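Long-range contact in H127A/Y244A mutant of alginate lyase AlyC3 in complex with dimannuronate (PDB 7C8F), which is a PL7-family alginate lyase that binds dimannuronate in its sugar pocket and, in its unmutated form, probably cleaves alginate by beta-elimination: residues T203-L214 with V218-D229. Numbering follows the deposited sequence. Where two conformers were deposited one is given.
Sequences TAFDITVGNKQL and VDGKRLVEHDID
Leu-214 and His-226 form an antiparallel hydrogen-bonded pair in the beta hairpin of strands 213-218 and 221-227. The hairpin lies at one margin of a seven-stranded antiparallel sheet of the beta-jelly roll, the fold of PL7 lyases. Leu-214 N donates to His-226 O at 2.9 Å, in the carbonyl plane, and His-226 N donates back to Leu-214 O. The same ladder continues with Ile-228 N, which reaches Lys-212 O at 2.9 Å but comes from above the carbonyl plane, 50° out of it. Asp-227 OD1 accepts from Asp-229 N, closing an Asx turn where the strand ends.

At the hairpin's type I' turn, Asp-219 reaches Ala-204 of strand 203-210, the neighbour of 213-218 in the sheet. Asp-219 N donates to Ala-204 O at 2.8 Å, and Asp-219 OD1 accepts from Ala-204 N at 2.9 Å. The CG of Asp-219 lies beside its own backbone N (chi1 -68°), which turns the carboxylate toward Ala-204 N. Water 1 serves the other oxygen, donating to Asp-219 OD2 and to Thr-203 OG1.

Gln-213 NE2 donates to the anti lone pair of Glu-225 OE2 over 3.3 Å, a bent bond, with the amide and carboxylate planes 80° apart. The ring of His-226 takes no part in the ladder; its NE2 is hydrogen-bonded to Tyr-230 OH.

Lys-212, extended beyond CG, lies alongside Asp-229, and its NZ makes a salt bridge, weak as a hydrogen bond, to Asp-229 OD1. Water 3 completes the link, accepting from Lys-212 NZ and donating to Asp-229 OD2, each at 2.9 Å. With an alanine here in place of the lysine, Asp-229 OD1 would probably lose this salt-bridge mate and water 3 the N-H it accepts. Asp-229 OD2 has a stronger partner, a salt bridge to NH1 of Arg-87 of the second subunit.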
loop_
_atom_site.group_PDB
_atom_site.type_symbol
_atom_site.label_atom_id
_atom_site.label_comp_id
_atom_site.label_asym_id
_atom_site.label_seq_id
_atom_site.Cartn_x
_atom_site.Cartn_y
_atom_site.Cartn_z
ATOM N N THR B 203 -24.386 24.801 6.066
ATOM C CA THR B 203 -23.279 24.976 5.138
ATOM C C THR B 203 -23.223 23.740 4.249
ATOM O O THR B 203 -23.324 22.610 4.743
ATOM C CB THR B 203 -21.966 25.127 5.909
ATOM O OG1 THR B 203 -22.030 26.308 6.727
ATOM C CG2 THR B 203 -20.780 25.255 4.961
ATOM N N ALA B 204 -23.058 23.958 2.950
ATOM C CA ALA B 204 -23.014 22.866 1.983
ATOM C C ALA B 204 -21.586 22.368 1.816
ATOM O O ALA B 204 -20.653 23.159 1.634
ATOM C CB ALA B 204 -23.545 23.332 0.627
ATOM N N PHE B 205 -21.422 21.048 1.842
ATOM C CA PHE B 205 -20.143 20.406 1.568
ATOM C C PHE B 205 -20.336 19.358 0.483
ATOM O O PHE B 205 -21.241 18.523 0.583
ATOM C CB PHE B 205 -19.598 19.707 2.819
ATOM C CG PHE B 205 -19.342 20.635 3.969
ATOM C CD1 PHE B 205 -20.359 20.925 4.866
ATOM C CD2 PHE B 205 -18.091 21.217 4.157
ATOM C CE1 PHE B 205 -20.155 21.778 5.932
ATOM C CE2 PHE B 205 -17.884 22.081 5.224
ATOM C CZ PHE B 205 -18.920 22.356 6.113
ATOM N N ASP B 206 -19.483 19.387 -0.539
ATOM C CA ASP B 206 -19.480 18.361 -1.578
ATOM C C ASP B 206 -18.078 17.789 -1.662
ATOM O O ASP B 206 -17.122 18.526 -1.938
ATOM C CB ASP B 206 -19.923 18.924 -2.931
ATOM C CG ASP B 206 -21.310 19.538 -2.882
ATOM O OD1 ASP B 206 -22.272 18.799 -2.595
ATOM O OD2 ASP B 206 -21.437 20.754 -3.140
ATOM N N ILE B 207 -17.953 16.492 -1.401
ATOM C CA ILE B 207 -16.672 15.799 -1.373
ATOM C C ILE B 207 -16.657 14.812 -2.525
ATOM O O ILE B 207 -17.499 13.905 -2.579
ATOM C CB ILE B 207 -16.462 15.054 -0.047
ATOM C CG1 ILE B 207 -16.559 16.008 1.145
ATOM C CG2 ILE B 207 -15.123 14.292 -0.092
ATOM C CD1 ILE B 207 -16.653 15.302 2.477
ATOM N N THR B 208 -15.698 14.958 -3.436
ATOM C CA THR B 208 -15.546 14.017 -4.541
ATOM C C THR B 208 -14.188 13.337 -4.444
ATOM O O THR B 208 -13.152 14.007 -4.380
ATOM C CB THR B 208 -15.684 14.702 -5.902
ATOM O OG1 THR B 208 -16.957 15.350 -5.963
ATOM C CG2 THR B 208 -15.602 13.661 -7.039
ATOM N N VAL B 209 -14.194 12.007 -4.464
ATOM C CA VAL B 209 -12.983 11.205 -4.394
ATOM C C VAL B 209 -12.907 10.357 -5.655
ATOM O O VAL B 209 -13.890 9.719 -6.039
ATOM C CB VAL B 209 -12.998 10.308 -3.143
ATOM C CG1 VAL B 209 -11.649 9.622 -2.963
ATOM C CG2 VAL B 209 -13.367 11.120 -1.899
ATOM N N GLY B 210 -11.745 10.315 -6.269
ATOM C CA GLY B 210 -11.557 9.563 -7.498
ATOM C C GLY B 210 -10.552 10.271 -8.383
ATOM O O GLY B 210 -10.185 11.422 -8.158
ATOM N N ASN B 211 -10.055 9.540 -9.380
ATOM C CA ASN B 211 -9.068 10.112 -10.307
ATOM C C ASN B 211 -7.854 10.699 -9.578
ATOM O O ASN B 211 -7.284 11.709 -9.986
ATOM C CB ASN B 211 -9.713 11.150 -11.234
ATOM C CG ASN B 211 -8.798 11.567 -12.373
ATOM O OD1 ASN B 211 -8.061 10.750 -12.923
ATOM N ND2 ASN B 211 -8.826 12.849 -12.713
ATOM N N LYS B 212 -7.439 10.047 -8.488
ATOM C CA LYS B 212 -6.266 10.480 -7.703
ATOM C C LYS B 212 -6.438 11.871 -7.095
ATOM O O LYS B 212 -5.447 12.558 -6.801
ATOM C CB LYS B 212 -4.950 10.371 -8.483
ATOM C CG LYS B 212 -4.591 8.930 -8.809
ATOM C CD LYS B 212 -3.308 8.850 -9.609
ATOM C CE LYS B 212 -2.953 7.388 -9.851
ATOM N NZ LYS B 212 -1.648 7.252 -10.584
ATOM N N GLN B 213 -7.689 12.277 -6.871
ATOM C CA GLN B 213 -7.970 13.597 -6.321
ATOM C C GLN B 213 -8.991 13.512 -5.204
ATOM O O GLN B 213 -9.924 12.699 -5.238
ATOM C CB GLN B 213 -8.545 14.564 -7.372
ATOM C CG GLN B 213 -7.583 14.905 -8.482
ATOM C CD GLN B 213 -8.121 16.006 -9.381
ATOM O OE1 GLN B 213 -9.205 15.884 -9.948
ATOM N NE2 GLN B 213 -7.367 17.092 -9.500
ATOM N N LEU B 214 -8.808 14.389 -4.227
ATOM C CA LEU B 214 -9.792 14.678 -3.201
ATOM C C LEU B 214 -10.232 16.123 -3.404
ATOM O O LEU B 214 -9.419 17.049 -3.280
ATOM C CB LEU B 214 -9.182 14.491 -1.808
ATOM C CG LEU B 214 -10.041 14.971 -0.633
ATOM C CD1 LEU B 214 -11.294 14.134 -0.545
ATOM C CD2 LEU B 214 -9.256 14.851 0.658
ATOM N N VAL B 218 -17.294 24.033 -0.765
ATOM C CA VAL B 218 -18.014 24.547 0.391
ATOM C C VAL B 218 -18.909 25.674 -0.100
ATOM O O VAL B 218 -18.425 26.632 -0.717
ATOM C CB VAL B 218 -17.051 25.025 1.488
ATOM C CG1 VAL B 218 -17.811 25.541 2.706
ATOM C CG2 VAL B 218 -16.085 23.886 1.870
ATOM N N ASP B 219 -20.210 25.538 0.139
ATOM C CA ASP B 219 -21.194 26.487 -0.374
ATOM C C ASP B 219 -20.982 26.760 -1.861
ATOM O O ASP B 219 -21.072 27.900 -2.329
ATOM C CB ASP B 219 -21.216 27.776 0.444
ATOM C CG ASP B 219 -21.737 27.565 1.846
ATOM O OD1 ASP B 219 -22.614 26.690 2.040
ATOM O OD2 ASP B 219 -21.282 28.295 2.757
ATOM N N GLY B 220 -20.682 25.698 -2.610
ATOM C CA GLY B 220 -20.537 25.780 -4.048
ATOM C C GLY B 220 -19.178 26.219 -4.548
ATOM O O GLY B 220 -18.958 26.223 -5.766
ATOM N N LYS B 221 -18.255 26.579 -3.660
ATOM C CA LYS B 221 -16.944 27.078 -4.048
ATOM C C LYS B 221 -15.886 26.001 -3.823
ATOM O O LYS B 221 -15.797 25.432 -2.732
ATOM C CB LYS B 221 -16.601 28.328 -3.238
ATOM C CG LYS B 221 -15.240 28.919 -3.568
ATOM C CD LYS B 221 -15.057 30.287 -2.922
ATOM C CE LYS B 221 -13.617 30.759 -3.048
ATOM N NZ LYS B 221 -13.112 30.664 -4.443
ATOM N N ARG B 222 -15.075 25.743 -4.839
ATOM C CA ARG B 222 -14.032 24.730 -4.713
ATOM C C ARG B 222 -12.906 25.272 -3.840
ATOM O O ARG B 222 -12.224 26.242 -4.193
ATOM C CB ARG B 222 -13.526 24.283 -6.081
ATOM C CG ARG B 222 -12.744 22.962 -6.044
ATOM C CD ARG B 222 -13.041 22.125 -7.287
ATOM N NE ARG B 222 -14.414 21.625 -7.290
ATOM C CZ ARG B 222 -14.918 20.830 -8.229
ATOM N NH1 ARG B 222 -16.179 20.420 -8.149
ATOM N NH2 ARG B 222 -14.160 20.445 -9.247
ATOM N N LEU B 223 -12.728 24.659 -2.673
ATOM C CA LEU B 223 -11.671 25.067 -1.757
ATOM C C LEU B 223 -10.514 24.091 -1.674
ATOM O O LEU B 223 -9.416 24.504 -1.313
ATOM C CB LEU B 223 -12.216 25.283 -0.342
ATOM C CG LEU B 223 -13.111 26.501 -0.114
ATOM C CD1 LEU B 223 -13.522 26.608 1.346
ATOM C CD2 LEU B 223 -12.384 27.767 -0.554
ATOM N N VAL B 224 -10.731 22.813 -1.959
ATOM C CA VAL B 224 -9.681 21.803 -1.856
ATOM C C VAL B 224 -9.653 21.004 -3.148
ATOM O O VAL B 224 -10.690 20.488 -3.582
ATOM C CB VAL B 224 -9.923 20.854 -0.665
ATOM C CG1 VAL B 224 -8.804 19.811 -0.575
ATOM C CG2 VAL B 224 -10.029 21.636 0.631
ATOM N N GLU B 225 -8.468 20.871 -3.740
ATOM C CA GLU B 225 -8.239 19.993 -4.893
ATOM C C GLU B 225 -6.874 19.365 -4.641
ATOM O O GLU B 225 -5.835 19.902 -5.045
ATOM C CB GLU B 225 -8.286 20.774 -6.197
ATOM C CG GLU B 225 -8.226 19.908 -7.440
ATOM C CD GLU B 225 -8.612 20.675 -8.694
ATOM O OE1 GLU B 225 -9.226 21.758 -8.568
ATOM O OE2 GLU B 225 -8.303 20.193 -9.804
ATOM N N HIS B 226 -6.883 18.237 -3.938
ATOM C CA HIS B 226 -5.684 17.673 -3.334
ATOM C C HIS B 226 -5.319 16.364 -4.030
ATOM O O HIS B 226 -6.159 15.466 -4.162
ATOM C CB HIS B 226 -5.938 17.438 -1.851
ATOM C CG HIS B 226 -4.756 16.894 -1.116
ATOM N ND1 HIS B 226 -3.610 17.632 -0.909
ATOM C CD2 HIS B 226 -4.529 15.682 -0.559
ATOM C CE1 HIS B 226 -2.737 16.902 -0.240
ATOM N NE2 HIS B 226 -3.274 15.718 -0.009
ATOM N N ASP B 227 -4.070 16.257 -4.484
ATOM C CA ASP B 227 -3.575 15.044 -5.137
ATOM C C ASP B 227 -3.420 13.947 -4.087
ATOM O O ASP B 227 -2.753 14.149 -3.070
ATOM C CB ASP B 227 -2.230 15.373 -5.800
ATOM C CG ASP B 227 -1.582 14.189 -6.533
ATOM O OD1 ASP B 227 -2.015 13.038 -6.384
ATOM O OD2 ASP B 227 -0.586 14.423 -7.258
ATOM N N ILE B 228 -4.064 12.788 -4.318
ATOM C CA ILE B 228 -3.994 11.668 -3.380
ATOM C C ILE B 228 -3.396 10.422 -4.029
ATOM O O ILE B 228 -3.757 9.296 -3.673
ATOM C CB ILE B 228 -5.374 11.369 -2.756
ATOM C CG1 ILE B 228 -6.439 11.125 -3.835
ATOM C CG2 ILE B 228 -5.799 12.517 -1.853
ATOM C CD1 ILE B 228 -7.732 10.502 -3.303
ATOM N N ASP B 229 -2.488 10.605 -4.954
ATOM C CA ASP B 229 -1.798 9.479 -5.601
ATOM C C ASP B 229 -1.233 8.514 -4.532
ATOM O O ASP B 229 -1.255 7.345 -4.696
ATOM C CB ASP B 229 -0.665 10.056 -6.469
ATOM C CG ASP B 229 -0.033 9.089 -7.461
ATOM O OD1 ASP B 229 -0.519 8.058 -7.719
ATOM O OD2 ASP B 229 0.951 9.508 -7.999
HETATM O O HOH W 1 -22.371 28.543 5.113
HETATM O O HOH W 2 -20.635 22.909 -1.694
HETATM O O HOH W 3 0.210 9.434 -10.762
#